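Local atomic coordinates of DNA polymerase III, gamma subunit-related protein (Thermotoga maritima, PDB entry 2GNO), a protein that probably binds DNA and resembles the gamma and delta-type subunits of the DNA polymerase III clamp loader. Residues A[206-211]-A[247-251]; A[27-33]-A[161-167]; A[103-107]-A[128-133]. One frame throughout, in Å; residues are numbered along the deposited sequence.

Overall arrangement
From the N terminus, the chain first reaches residues 27-33, which follow strand 19-24 and lead into helix 30-43 of the five-stranded parallel sheet domain. Residues 161-167, 128 positions later, close contact 2 and join that domain to the start of helix 166-189 in the lid. Contact 3 opens and closes within this interval: 103-107 meets 128-133 against strand 113-119, which runs between them in the chain; its nearest atoms are about 13 Å from contact 2. Contact 1 follows in series, closing a mostly helical loop of 35 residues and tying helix 203-219 to helix 239-254. Contacts 1 and 2 touch through Y207 OH and L161 N, 3.2 Å apart, probably hydrogen-bonded.

Contact 1: residues A[206-211]-A[247-251]; sequences GYLACR and RLTRI
C210 and L248 bring their CA atoms to 6.7 Å at the point where two helical segments, 206-211 and 247-251, cross at -75°. The segment axes come no closer than 10.4 Å, so the space between them is filled by side chains and the union is one of packing. I251 carries the apolar part. Its CD1 presses on the CB of C210 at 3.4 Å, tighter than normal carbon contact, and also reaches the ring of Y207, meeting CD1 of that ring at the edge, near its plane. Y207 can offer this edge because its CG stands anti to the backbone N (chi1 171°), which swings the ring end nearer to helix 239-254. L248 adds CD2, 3.9 Å from C210 CB and roughly at a right angle to the I251 methyl, so the cysteine CB is held by two aliphatic groups. The sulfur of C210 points away from I251 CD1 and lies over one face of the R247 guanidinium, 3.7 Å above its plane and offset toward the rim. R247 bends at chi3 (68°), which brings R247 NH2 to 3.1 Å from G206 C. That approach leaves little room: an atom at the CB position of residue 206 would lie about 2.8 Å from R247 NH2, and the glycine has none. R247 NH1 is bonded to the carbonyl of S201, which helps hold the group in place, while Y207 OH is bonded to E255. In the surrounding all-helical region, L208 on the other side of helix 203-219 packs on L180, L183 and L187 of helix 166-189, and L248 and T249 carry helix 239-254 onto helices 283-298 and 261-274.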
ATOM      1  N   GLY A 206       1.978  11.848  -0.868  1.00 30.83           N
ATOM      2  CA  GLY A 206       3.295  11.301  -1.130  1.00 29.91           C
ATOM      3  C   GLY A 206       3.545  11.012  -2.612  1.00 28.55           C
ATOM      4  O   GLY A 206       4.641  11.260  -3.120  1.00 29.69           O
ATOM      5  N   TYR A 207       2.531  10.472  -3.283  1.00 27.98           N
ATOM      6  CA  TYR A 207       2.587  10.149  -4.711  1.00 27.71           C
ATOM      7  C   TYR A 207       2.777  11.405  -5.561  1.00 28.18           C
ATOM      8  O   TYR A 207       3.640  11.425  -6.442  1.00 26.07           O
ATOM      9  CB  TYR A 207       1.329   9.363  -5.101  1.00 28.23           C
ATOM     10  CG  TYR A 207       1.128   9.142  -6.572  1.00 26.69           C
ATOM     11  CD1 TYR A 207       2.149   8.626  -7.364  1.00 29.24           C
ATOM     12  CD2 TYR A 207      -0.119   9.348  -7.160  1.00 31.63           C
ATOM     13  CE1 TYR A 207       1.962   8.412  -8.722  1.00 29.82           C
ATOM     14  CE2 TYR A 207      -0.325   9.114  -8.504  1.00 31.52           C
ATOM     15  CZ  TYR A 207       0.717   8.651  -9.286  1.00 27.14           C
ATOM     16  OH  TYR A 207       0.502   8.374 -10.615  1.00 24.64           O
ATOM     17  N   LEU A 208       1.972  12.431  -5.273  1.00 27.88           N
ATOM     18  CA  LEU A 208       2.049  13.713  -5.945  1.00 28.85           C
ATOM     19  C   LEU A 208       3.366  14.402  -5.655  1.00 29.18           C
ATOM     20  O   LEU A 208       3.937  15.025  -6.552  1.00 28.69           O
ATOM     21  CB  LEU A 208       0.830  14.608  -5.609  1.00 27.41           C
ATOM     22  CG  LEU A 208      -0.537  14.038  -6.047  1.00 31.00           C
ATOM     23  CD1 LEU A 208      -1.699  14.974  -5.710  1.00 28.31           C
ATOM     24  CD2 LEU A 208      -0.560  13.719  -7.530  1.00 29.20           C
ATOM     25  N   ALA A 209       3.882  14.279  -4.436  1.00 28.62           N
ATOM     26  CA  ALA A 209       5.187  14.880  -4.111  1.00 27.33           C
ATOM     27  C   ALA A 209       6.286  14.149  -4.886  1.00 28.24           C
ATOM     28  O   ALA A 209       7.226  14.789  -5.364  1.00 29.45           O
ATOM     29  CB  ALA A 209       5.449  14.828  -2.627  1.00 28.87           C
ATOM     30  N   CYS A 210       6.192  12.821  -4.981  1.00 28.10           N
ATOM     31  CA  CYS A 210       7.165  12.041  -5.774  1.00 27.76           C
ATOM     32  C   CYS A 210       7.108  12.455  -7.247  1.00 28.63           C
ATOM     33  O   CYS A 210       8.149  12.634  -7.851  1.00 32.48           O
ATOM     34  CB  CYS A 210       7.010  10.545  -5.596  1.00 26.87           C
ATOM     35  SG  CYS A 210       7.692  10.034  -4.011  1.00 31.27           S
ATOM     36  N   ARG A 211       5.903  12.574  -7.804  0.50 29.25           N
ATOM     37  CA  ARG A 211       5.724  13.012  -9.192  0.50 28.04           C
ATOM     38  C   ARG A 211       6.373  14.377  -9.412  0.50 30.20           C
ATOM     39  O   ARG A 211       7.084  14.582 -10.398  0.50 29.56           O
ATOM     40  CB  ARG A 211       4.244  13.069  -9.591  0.50 28.86           C
ATOM     41  CG  ARG A 211       3.622  11.714  -9.886  0.50 30.08           C
ATOM     42  CD  ARG A 211       2.173  11.793 -10.377  0.50 30.47           C
ATOM     43  NE  ARG A 211       1.982  12.647 -11.566  0.50 34.66           N
ATOM     44  CZ  ARG A 211       1.624  13.945 -11.572  0.50 33.10           C
ATOM     45  NH1 ARG A 211       1.409  14.643 -10.458  0.50 33.20           N
ATOM     46  NH2 ARG A 211       1.484  14.573 -12.723  0.50 35.11           N
ATOM     47  N   ARG A 247      10.097   3.916  -4.544  1.00 31.56           N
ATOM     48  CA  ARG A 247       8.942   4.672  -5.004  1.00 34.23           C
ATOM     49  C   ARG A 247       9.158   5.344  -6.331  1.00 33.66           C
ATOM     50  O   ARG A 247       8.282   5.288  -7.178  1.00 34.97           O
ATOM     51  CB  ARG A 247       8.544   5.740  -4.015  1.00 35.62           C
ATOM     52  CG  ARG A 247       8.100   5.167  -2.757  1.00 43.45           C
ATOM     53  CD  ARG A 247       7.681   6.201  -1.802  1.00 54.41           C
ATOM     54  NE  ARG A 247       6.466   6.856  -2.254  1.00 53.41           N
ATOM     55  CZ  ARG A 247       5.702   7.618  -1.486  1.00 57.00           C
ATOM     56  NH1 ARG A 247       5.985   7.823  -0.206  1.00 46.86           N
ATOM     57  NH2 ARG A 247       4.612   8.139  -2.002  1.00 57.76           N
ATOM     58  N   LEU A 248      10.315   5.987  -6.510  1.00 32.81           N
ATOM     59  CA  LEU A 248      10.595   6.663  -7.768  1.00 30.61           C
ATOM     60  C   LEU A 248      10.735   5.656  -8.916  1.00 31.73           C
ATOM     61  O   LEU A 248      10.232   5.912 -10.008  1.00 29.89           O
ATOM     62  CB  LEU A 248      11.832   7.560  -7.654  1.00 31.70           C
ATOM     63  CG  LEU A 248      11.753   8.738  -6.674  1.00 33.12           C
ATOM     64  CD1 LEU A 248      13.011   9.574  -6.798  1.00 32.23           C
ATOM     65  CD2 LEU A 248      10.536   9.614  -6.920  1.00 43.23           C
ATOM     66  N   THR A 249      11.402   4.528  -8.663  1.00 30.30           N
ATOM     67  CA  THR A 249      11.579   3.477  -9.669  1.00 29.68           C
ATOM     68  C   THR A 249      10.226   3.026 -10.185  1.00 29.73           C
ATOM     69  O   THR A 249      10.050   2.896 -11.399  1.00 27.95           O
ATOM     70  CB  THR A 249      12.390   2.306  -9.100  1.00 27.18           C
ATOM     71  OG1 THR A 249      13.693   2.777  -8.780  1.00 25.75           O
ATOM     72  CG2 THR A 249      12.520   1.170 -10.110  1.00 32.90           C
ATOM     73  N   ARG A 250       9.263   2.827  -9.268  1.00 31.44           N
ATOM     74  CA  ARG A 250       7.888   2.441  -9.648  1.00 33.26           C
ATOM     75  C   ARG A 250       7.212   3.506 -10.508  1.00 33.82           C
ATOM     76  O   ARG A 250       6.619   3.170 -11.534  1.00 36.23           O
ATOM     77  CB  ARG A 250       7.031   2.053  -8.432  1.00 34.30           C
ATOM     78  CG  ARG A 250       7.512   0.775  -7.796  1.00 39.46           C
ATOM     79  CD  ARG A 250       6.680   0.318  -6.614  1.00 47.39           C
ATOM     80  NE  ARG A 250       7.236  -0.898  -6.024  1.00 49.56           N
ATOM     81  CZ  ARG A 250       6.920  -2.133  -6.409  1.00 53.22           C
ATOM     82  N   ILE A 251       7.342   4.776 -10.129  1.00 33.55           N
ATOM     83  CA  ILE A 251       6.752   5.876 -10.909  1.00 32.95           C
ATOM     84  C   ILE A 251       7.423   5.993 -12.282  1.00 33.47           C
ATOM     85  O   ILE A 251       6.735   6.088 -13.289  1.00 32.14           O
ATOM     86  CB  ILE A 251       6.788   7.223 -10.135  1.00 34.41           C
ATOM     87  CG1 ILE A 251       5.872   7.136  -8.916  1.00 30.67           C
ATOM     88  CG2 ILE A 251       6.329   8.389 -11.045  1.00 35.77           C
ATOM     89  CD1 ILE A 251       5.996   8.288  -7.964  1.00 40.80           C
TER

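Contact 2: residues A[27-33]-A[161-167]; sequences DLSYPRE and LLERDFK
The D27 carboxylate meets the backbone N of F166 at the start of helix 166-189, and one oxygen, OD1, takes three amides from three directions. F166 N meets OD1 on the syn lone pair, 3.0 Å away with an N-H...O angle of 175°; S29 N arrives on the anti side at 2.9 Å, giving an Asx turn; Y30 N comes from above the carboxylate plane, completing an Asx motif. With an alanine in place of D27, these three amides would probably lose their common acceptor and the turn would be less firmly set against F166. Two waters on OD2 extend the grip to the carbonyls of L162 and, weakly, E163. Beside it the S29 hydroxyl is gripped twice: OG accepts from K167 N at 2.9 Å and donates to D165 OD1 at 2.8 Å. OG reaches both because chi1 (58°) sets it between the backbone N and carbonyl carbon. D165, at the N-cap position of helix 166-189, turns its other oxygen to T168. By topology, residues 27-33 occupy the place between first strand and helix where P-loop NTPases carry their P-loop, but DLSYPRE has no lysine of the GK[S/T] type; here the turn holds the start of that helix, within the AAA+ lid. The rings of Y30 and F166 form an edge-to-face pair, centroids 5.0 Å apart and planes at 62°, with Y30 CD1 over the F166 face; F144 also meets F166. L28 N binds R164 O at 2.8 Å, and the L28 and L161 side chains cross at about a right angle, CD1 to CD1 3.8 Å. At the solvent side E33 lies across the extended K167 chain; OE2 and NZ stay 4.1 Å apart, beyond a salt bridge, and a water links them.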
ATOM      1  N   ASP A  27      -5.046  -5.564  -6.135  1.00 28.30           N
ATOM      2  CA  ASP A  27      -4.921  -4.114  -5.886  1.00 28.43           C
ATOM      3  C   ASP A  27      -3.974  -3.879  -4.719  1.00 27.03           C
ATOM      4  O   ASP A  27      -3.862  -4.737  -3.841  1.00 24.85           O
ATOM      5  CB  ASP A  27      -6.306  -3.474  -5.667  1.00 29.95           C
ATOM      6  CG  ASP A  27      -6.257  -1.942  -5.560  1.00 31.06           C
ATOM      7  OD1 ASP A  27      -5.882  -1.405  -4.503  1.00 29.80           O
ATOM      8  OD2 ASP A  27      -6.687  -1.254  -6.504  1.00 32.71           O
ATOM      9  N   LEU A  28      -3.269  -2.751  -4.719  1.00 27.44           N
ATOM     10  CA  LEU A  28      -2.302  -2.449  -3.638  1.00 28.40           C
ATOM     11  C   LEU A  28      -2.914  -2.201  -2.263  1.00 28.59           C
ATOM     12  O   LEU A  28      -2.296  -2.537  -1.246  1.00 29.16           O
ATOM     13  CB  LEU A  28      -1.450  -1.220  -3.979  1.00 29.28           C
ATOM     14  CG  LEU A  28      -0.536  -1.257  -5.208  1.00 32.98           C
ATOM     15  CD1 LEU A  28       0.158   0.087  -5.385  1.00 37.23           C
ATOM     16  CD2 LEU A  28       0.485  -2.356  -5.112  1.00 35.06           C
ATOM     17  N   SER A  29      -4.108  -1.603  -2.241  1.00 27.89           N
ATOM     18  CA  SER A  29      -4.809  -1.275  -0.994  1.00 27.67           C
ATOM     19  C   SER A  29      -6.231  -1.804  -0.823  1.00 26.61           C
ATOM     20  O   SER A  29      -6.711  -1.769   0.297  1.00 29.44           O
ATOM     21  CB  SER A  29      -4.818   0.250  -0.820  1.00 25.42           C
ATOM     22  OG  SER A  29      -5.439   0.867  -1.917  1.00 26.69           O
ATOM     23  N   TYR A  30      -6.900  -2.302  -1.875  1.00 25.96           N
ATOM     24  CA  TYR A  30      -8.279  -2.781  -1.730  1.00 24.25           C
ATOM     25  C   TYR A  30      -8.437  -3.901  -0.679  1.00 25.56           C
ATOM     26  O   TYR A  30      -9.355  -3.801   0.093  1.00 24.42           O
ATOM     27  CB  TYR A  30      -8.924  -3.113  -3.072  1.00 27.46           C
ATOM     28  CG  TYR A  30     -10.422  -3.288  -3.080  1.00 22.44           C
ATOM     29  CD1 TYR A  30     -11.269  -2.232  -2.734  1.00 26.26           C
ATOM     30  CD2 TYR A  30     -10.999  -4.447  -3.577  1.00 24.01           C
ATOM     31  CE1 TYR A  30     -12.661  -2.364  -2.809  1.00 28.78           C
ATOM     32  CE2 TYR A  30     -12.371  -4.579  -3.682  1.00 28.12           C
ATOM     33  CZ  TYR A  30     -13.197  -3.543  -3.292  1.00 27.05           C
ATOM     34  OH  TYR A  30     -14.550  -3.720  -3.394  1.00 26.21           O
ATOM     35  N   PRO A  31      -7.552  -4.942  -0.655  1.00 25.98           N
ATOM     36  CA  PRO A  31      -7.661  -5.968   0.410  1.00 27.00           C
ATOM     37  C   PRO A  31      -7.632  -5.374   1.822  1.00 27.59           C
ATOM     38  O   PRO A  31      -8.419  -5.807   2.665  1.00 26.28           O
ATOM     39  CB  PRO A  31      -6.473  -6.893   0.159  1.00 26.86           C
ATOM     40  CG  PRO A  31      -6.225  -6.740  -1.353  1.00 27.36           C
ATOM     41  CD  PRO A  31      -6.509  -5.298  -1.640  1.00 24.72           C
ATOM     42  N   ARG A  32      -6.724  -4.424   2.061  0.50 28.47           N
ATOM     43  CA  ARG A  32      -6.597  -3.736   3.351  0.50 27.70           C
ATOM     44  C   ARG A  32      -7.828  -2.902   3.699  0.50 27.15           C
ATOM     45  O   ARG A  32      -8.275  -2.925   4.841  0.50 24.59           O
ATOM     46  CB  ARG A  32      -5.379  -2.815   3.354  0.50 27.84           C
ATOM     47  CG  ARG A  32      -4.023  -3.510   3.356  0.50 27.64           C
ATOM     48  CD  ARG A  32      -2.921  -2.528   2.984  0.50 29.41           C
ATOM     49  NE  ARG A  32      -2.977  -1.314   3.807  0.50 31.74           N
ATOM     50  CZ  ARG A  32      -2.379  -1.126   4.988  0.50 31.85           C
ATOM     51  NH1 ARG A  32      -1.586  -2.035   5.527  0.50 21.87           N
ATOM     52  NH2 ARG A  32      -2.553   0.033   5.625  0.50 39.71           N
ATOM     53  N   GLU A  33      -8.350  -2.159   2.722  1.00 25.81           N
ATOM     54  CA  GLU A  33      -9.548  -1.303   2.916  1.00 26.06           C
ATOM     55  C   GLU A  33     -10.839  -2.080   3.080  1.00 24.74           C
ATOM     56  O   GLU A  33     -11.721  -1.665   3.835  1.00 24.18           O
ATOM     57  CB  GLU A  33      -9.671  -0.284   1.802  1.00 27.50           C
ATOM     58  CG  GLU A  33      -8.527   0.715   1.799  1.00 34.07           C
ATOM     59  CD  GLU A  33      -8.450   1.523   3.065  1.00 33.94           C
ATOM     60  OE1 GLU A  33      -9.489   2.005   3.552  1.00 38.96           O
ATOM     61  OE2 GLU A  33      -7.339   1.685   3.575  1.00 33.37           O
ATOM     62  N   LEU A 161      -1.167   5.629 -11.066  1.00 41.88           N
ATOM     63  CA  LEU A 161      -1.217   4.833  -9.820  1.00 43.69           C
ATOM     64  C   LEU A 161      -2.624   4.581  -9.285  1.00 43.94           C
ATOM     65  O   LEU A 161      -2.844   3.553  -8.631  1.00 44.98           O
ATOM     66  CB  LEU A 161      -0.418   5.500  -8.682  1.00 43.98           C
ATOM     67  CG  LEU A 161      -0.425   4.902  -7.242  1.00 46.14           C
ATOM     68  CD1 LEU A 161       0.072   3.449  -7.169  1.00 47.72           C
ATOM     69  CD2 LEU A 161       0.407   5.754  -6.311  1.00 47.14           C
ATOM     70  N   LEU A 162      -3.559   5.488  -9.575  1.00 42.02           N
ATOM     71  CA  LEU A 162      -4.922   5.391  -9.062  1.00 41.45           C
ATOM     72  C   LEU A 162      -5.645   4.115  -9.449  1.00 43.30           C
ATOM     73  O   LEU A 162      -6.416   3.590  -8.660  1.00 43.00           O
ATOM     74  CB  LEU A 162      -5.758   6.619  -9.426  1.00 39.07           C
ATOM     75  CG  LEU A 162      -5.195   8.007  -9.119  1.00 35.96           C
ATOM     76  CD1 LEU A 162      -6.288   9.051  -9.311  1.00 37.92           C
ATOM     77  CD2 LEU A 162      -4.622   8.112  -7.748  1.00 37.82           C
ATOM     78  N   GLU A 163      -5.380   3.610 -10.644  1.00 44.87           N
ATOM     79  CA  GLU A 163      -5.989   2.378 -11.119  1.00 46.88           C
ATOM     80  C   GLU A 163      -5.518   1.132 -10.336  1.00 46.79           C
ATOM     81  O   GLU A 163      -6.193   0.106 -10.386  1.00 44.36           O
ATOM     82  CB  GLU A 163      -5.726   2.215 -12.628  1.00 47.49           C
ATOM     83  CG  GLU A 163      -6.517   1.071 -13.293  1.00 54.83           C
ATOM     84  CD  GLU A 163      -6.369   1.011 -14.802  1.00 60.48           C
ATOM     85  OE1 GLU A 163      -5.682   1.878 -15.386  1.00 67.90           O
ATOM     86  OE2 GLU A 163      -6.942   0.074 -15.404  1.00 56.93           O
ATOM     87  N   ARG A 164      -4.382   1.216  -9.619  1.00 47.27           N
ATOM     88  CA  ARG A 164      -3.868   0.082  -8.843  1.00 47.45           C
ATOM     89  C   ARG A 164      -3.781   0.295  -7.303  1.00 44.46           C
ATOM     90  O   ARG A 164      -3.470  -0.653  -6.600  1.00 44.11           O
ATOM     91  CB  ARG A 164      -2.545  -0.418  -9.464  1.00 50.76           C
ATOM     92  CG  ARG A 164      -1.345   0.531  -9.404  1.00 58.30           C
ATOM     93  CD  ARG A 164      -0.198  -0.007 -10.276  1.00 66.55           C
ATOM     94  NE  ARG A 164       1.037   0.781 -10.163  1.00 71.73           N
ATOM     95  CZ  ARG A 164       2.063   0.544  -9.330  1.00 81.49           C
ATOM     96  NH1 ARG A 164       2.077  -0.492  -8.478  1.00 84.44           N
ATOM     97  NH2 ARG A 164       3.120   1.363  -9.352  1.00 85.12           N
ATOM     98  N   ASP A 165      -4.093   1.501  -6.805  1.00 40.24           N
ATOM     99  CA  ASP A 165      -4.091   1.854  -5.379  1.00 43.42           C
ATOM    100  C   ASP A 165      -5.489   2.452  -5.016  1.00 42.72           C
ATOM    101  O   ASP A 165      -5.689   3.667  -5.070  1.00 44.99           O
ATOM    102  CB  ASP A 165      -2.950   2.843  -5.099  1.00 41.24           C
ATOM    103  CG  ASP A 165      -2.822   3.228  -3.643  1.00 49.81           C
ATOM    104  OD1 ASP A 165      -3.546   2.685  -2.782  1.00 58.87           O
ATOM    105  OD2 ASP A 165      -1.974   4.102  -3.342  1.00 43.73           O
ATOM    106  N   PHE A 166      -6.433   1.586  -4.628  1.00 40.25           N
ATOM    107  CA  PHE A 166      -7.811   2.007  -4.282  1.00 37.73           C
ATOM    108  C   PHE A 166      -7.930   3.181  -3.328  1.00 36.18           C
ATOM    109  O   PHE A 166      -8.704   4.102  -3.565  1.00 34.49           O
ATOM    110  CB  PHE A 166      -8.616   0.812  -3.738  1.00 38.03           C
ATOM    111  CG  PHE A 166      -9.965   1.188  -3.176  1.00 38.11           C
ATOM    112  CD1 PHE A 166     -11.063   1.349  -4.011  1.00 38.02           C
ATOM    113  CD2 PHE A 166     -10.132   1.386  -1.809  1.00 38.87           C
ATOM    114  CE1 PHE A 166     -12.308   1.694  -3.486  1.00 43.06           C
ATOM    115  CE2 PHE A 166     -11.375   1.746  -1.287  1.00 36.64           C
ATOM    116  CZ  PHE A 166     -12.454   1.896  -2.123  1.00 38.18           C
ATOM    117  N   LYS A 167      -7.151   3.157  -2.256  1.00 35.35           N
ATOM    118  CA  LYS A 167      -7.220   4.209  -1.236  1.00 38.02           C
ATOM    119  C   LYS A 167      -6.811   5.564  -1.754  1.00 38.11           C
ATOM    120  O   LYS A 167      -7.397   6.569  -1.375  1.00 38.78           O
ATOM    121  CB  LYS A 167      -6.345   3.860  -0.012  1.00 35.83           C
ATOM    122  CG  LYS A 167      -6.613   4.778   1.188  1.00 41.74           C
ATOM    123  CD  LYS A 167      -5.763   4.469   2.392  1.00 46.24           C
ATOM    124  CE  LYS A 167      -6.159   5.374   3.562  1.00 46.42           C
ATOM    125  NZ  LYS A 167      -5.374   5.070   4.777  1.00 45.17           N
TER
HETATM  126  O   HOH W   1      -8.028   1.397  -7.660  1.00 41.07           O
HETATM  127  O   HOH W   2      -7.419  -2.545  -8.741  1.00 50.37           O
HETATM  128  O   HOH W   3      -6.568   3.017   5.902  1.00 48.28           O

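Contact 3: residues A[103-107]-A[128-133]; sequences LKALE and TIKSRV
L106 CD1 and I129 CD1 meet at 3.4 Å, closer than carbons usually pack, and form the apolar centre of this contact, the two side chains lying at a slant to each other. The other methyl of L106, CD2, reaches V133 CG1 at 4.2 Å, so the leucine fork spans I129 of the helix and V133 of the following loop. L106, I129 and V133 all touch L117 of strand 113-119, which places the two short helical pieces together on one face of the parallel sheet. L103 continues the apolar patch outward: its CD2 sits 4.2 Å from I129 CD1 and against T128 OG1. The sequence S131-R132-V133 resembles the SRC motif of clamp-loader subunits, whose arginine acts as a finger at a neighbouring ATP site; whether R132 does so here is not established. In this chain the R132 side chain runs out across residues 103-107. Its aliphatic stem, extended from CG to NE, lies beside E107 and points the same way, while L103 CB lies over one face of the guanidinium. R132 NH1 returns to T128 O at 3.1 Å, a hydrogen bond in the carbonyl plane on a lone pair, tilted 19° from the guanidinium plane. At the outer, polar edge R132 NE makes a weak salt-bridge bond to E107 OE1, 3.3 Å long and bent to 139°, with the carboxylate and guanidinium planes 46° apart.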
ATOM      1  N   LEU A 103      -2.015 -21.082  14.923  1.00 35.14           N
ATOM      2  CA  LEU A 103      -2.849 -22.171  14.385  1.00 33.67           C
ATOM      3  C   LEU A 103      -4.090 -22.494  15.210  1.00 33.70           C
ATOM      4  O   LEU A 103      -5.163 -22.630  14.634  1.00 33.81           O
ATOM      5  CB  LEU A 103      -2.021 -23.434  14.149  1.00 34.49           C
ATOM      6  CG  LEU A 103      -0.780 -23.282  13.252  1.00 35.62           C
ATOM      7  CD1 LEU A 103      -0.072 -24.631  13.105  1.00 40.40           C
ATOM      8  CD2 LEU A 103      -1.112 -22.648  11.890  1.00 38.25           C
ATOM      9  N   LYS A 104      -3.959 -22.580  16.537  1.00 34.92           N
ATOM     10  CA  LYS A 104      -5.106 -22.888  17.425  1.00 35.54           C
ATOM     11  C   LYS A 104      -6.193 -21.809  17.354  1.00 35.92           C
ATOM     12  O   LYS A 104      -7.380 -22.123  17.185  1.00 36.12           O
ATOM     13  CB  LYS A 104      -4.656 -23.102  18.880  1.00 36.15           C
ATOM     14  N   ALA A 105      -5.789 -20.546  17.471  1.00 36.09           N
ATOM     15  CA  ALA A 105      -6.736 -19.426  17.374  1.00 36.28           C
ATOM     16  C   ALA A 105      -7.324 -19.322  15.961  1.00 34.46           C
ATOM     17  O   ALA A 105      -8.486 -18.988  15.823  1.00 34.55           O
ATOM     18  CB  ALA A 105      -6.080 -18.109  17.771  1.00 37.30           C
ATOM     19  N   LEU A 106      -6.533 -19.602  14.924  1.00 34.68           N
ATOM     20  CA  LEU A 106      -7.041 -19.557  13.544  1.00 36.03           C
ATOM     21  C   LEU A 106      -8.023 -20.678  13.240  1.00 37.50           C
ATOM     22  O   LEU A 106      -9.069 -20.406  12.645  1.00 38.20           O
ATOM     23  CB  LEU A 106      -5.929 -19.563  12.481  1.00 36.69           C
ATOM     24  CG  LEU A 106      -5.101 -18.310  12.181  1.00 39.02           C
ATOM     25  CD1 LEU A 106      -3.970 -18.669  11.228  1.00 41.08           C
ATOM     26  CD2 LEU A 106      -5.949 -17.165  11.607  1.00 35.45           C
ATOM     27  N   GLU A 107      -7.698 -21.916  13.637  1.00 37.50           N
ATOM     28  CA  GLU A 107      -8.587 -23.062  13.370  1.00 38.12           C
ATOM     29  C   GLU A 107      -9.857 -23.027  14.198  1.00 37.51           C
ATOM     30  O   GLU A 107     -10.932 -23.331  13.683  1.00 37.55           O
ATOM     31  CB  GLU A 107      -7.893 -24.426  13.542  1.00 39.35           C
ATOM     32  CG  GLU A 107      -7.501 -24.872  14.960  1.00 41.40           C
ATOM     33  CD  GLU A 107      -6.663 -26.155  14.955  1.00 40.89           C
ATOM     34  OE1 GLU A 107      -6.698 -26.882  13.938  1.00 42.21           O
ATOM     35  OE2 GLU A 107      -5.975 -26.438  15.968  1.00 38.70           O
ATOM     36  N   THR A 128      -0.407 -24.527   6.444  1.00 47.21           N
ATOM     37  CA  THR A 128      -1.036 -24.537   7.748  1.00 47.13           C
ATOM     38  C   THR A 128      -1.921 -23.278   7.988  1.00 45.65           C
ATOM     39  O   THR A 128      -2.805 -23.325   8.824  1.00 46.23           O
ATOM     40  CB  THR A 128       0.012 -24.766   8.859  1.00 48.77           C
ATOM     41  OG1 THR A 128      -0.661 -25.057  10.083  1.00 57.26           O
ATOM     42  CG2 THR A 128       1.016 -23.578   9.015  1.00 48.12           C
ATOM     43  N   ILE A 129      -1.660 -22.161   7.297  1.00 44.08           N
ATOM     44  CA  ILE A 129      -2.513 -20.944   7.401  1.00 43.88           C
ATOM     45  C   ILE A 129      -3.663 -21.145   6.394  1.00 45.56           C
ATOM     46  O   ILE A 129      -4.835 -21.038   6.750  1.00 46.41           O
ATOM     47  CB  ILE A 129      -1.760 -19.626   7.097  1.00 42.58           C
ATOM     48  CG1 ILE A 129      -0.638 -19.362   8.111  1.00 41.92           C
ATOM     49  CG2 ILE A 129      -2.739 -18.404   7.103  1.00 37.58           C
ATOM     50  CD1 ILE A 129      -1.077 -19.116   9.584  1.00 39.15           C
ATOM     51  N   LYS A 130      -3.313 -21.476   5.149  1.00 48.30           N
ATOM     52  CA  LYS A 130      -4.295 -21.728   4.070  1.00 48.23           C
ATOM     53  C   LYS A 130      -5.374 -22.760   4.456  1.00 48.71           C
ATOM     54  O   LYS A 130      -6.552 -22.571   4.162  1.00 50.55           O
ATOM     55  CB  LYS A 130      -3.573 -22.150   2.784  1.00 47.99           C
ATOM     56  CG  LYS A 130      -2.680 -21.060   2.180  1.00 46.81           C
ATOM     57  CD  LYS A 130      -1.968 -21.550   0.931  1.00 47.39           C
ATOM     58  N   SER A 131      -4.955 -23.825   5.130  1.00 49.28           N
ATOM     59  CA  SER A 131      -5.845 -24.893   5.601  0.50 48.98           C
ATOM     60  C   SER A 131      -6.869 -24.427   6.634  1.00 48.45           C
ATOM     61  O   SER A 131      -7.952 -25.006   6.751  1.00 47.11           O
ATOM     62  CB  SER A 131      -5.008 -26.012   6.245  0.50 48.96           C
ATOM     63  OG  SER A 131      -5.823 -27.021   6.818  0.50 50.62           O
ATOM     64  N   ARG A 132      -6.510 -23.395   7.396  1.00 48.26           N
ATOM     65  CA  ARG A 132      -7.364 -22.858   8.457  1.00 46.97           C
ATOM     66  C   ARG A 132      -8.093 -21.532   8.169  1.00 46.88           C
ATOM     67  O   ARG A 132      -8.805 -21.046   9.066  1.00 45.81           O
ATOM     68  CB  ARG A 132      -6.511 -22.747   9.723  1.00 47.04           C
ATOM     69  CG  ARG A 132      -6.036 -24.090  10.255  1.00 49.66           C
ATOM     70  CD  ARG A 132      -4.970 -23.924  11.312  1.00 52.34           C
ATOM     71  NE  ARG A 132      -4.639 -25.193  11.961  1.00 50.06           N
ATOM     72  CZ  ARG A 132      -3.859 -26.153  11.461  1.00 51.79           C
ATOM     73  NH1 ARG A 132      -3.322 -26.069  10.243  1.00 49.41           N
ATOM     74  NH2 ARG A 132      -3.644 -27.249  12.186  1.00 55.52           N
ATOM     75  N   VAL A 133      -7.950 -20.971   6.956  1.00 45.61           N
ATOM     76  CA  VAL A 133      -8.607 -19.696   6.598  1.00 46.89           C
ATOM     77  C   VAL A 133      -9.484 -19.770   5.335  1.00 48.89           C
ATOM     78  O   VAL A 133      -9.062 -20.301   4.303  1.00 49.29           O
ATOM     79  CB  VAL A 133      -7.598 -18.513   6.411  1.00 45.06           C
ATOM     80  CG1 VAL A 133      -6.770 -18.321   7.664  1.00 44.51           C
ATOM     81  CG2 VAL A 133      -6.706 -18.690   5.191  1.00 45.81           C
TER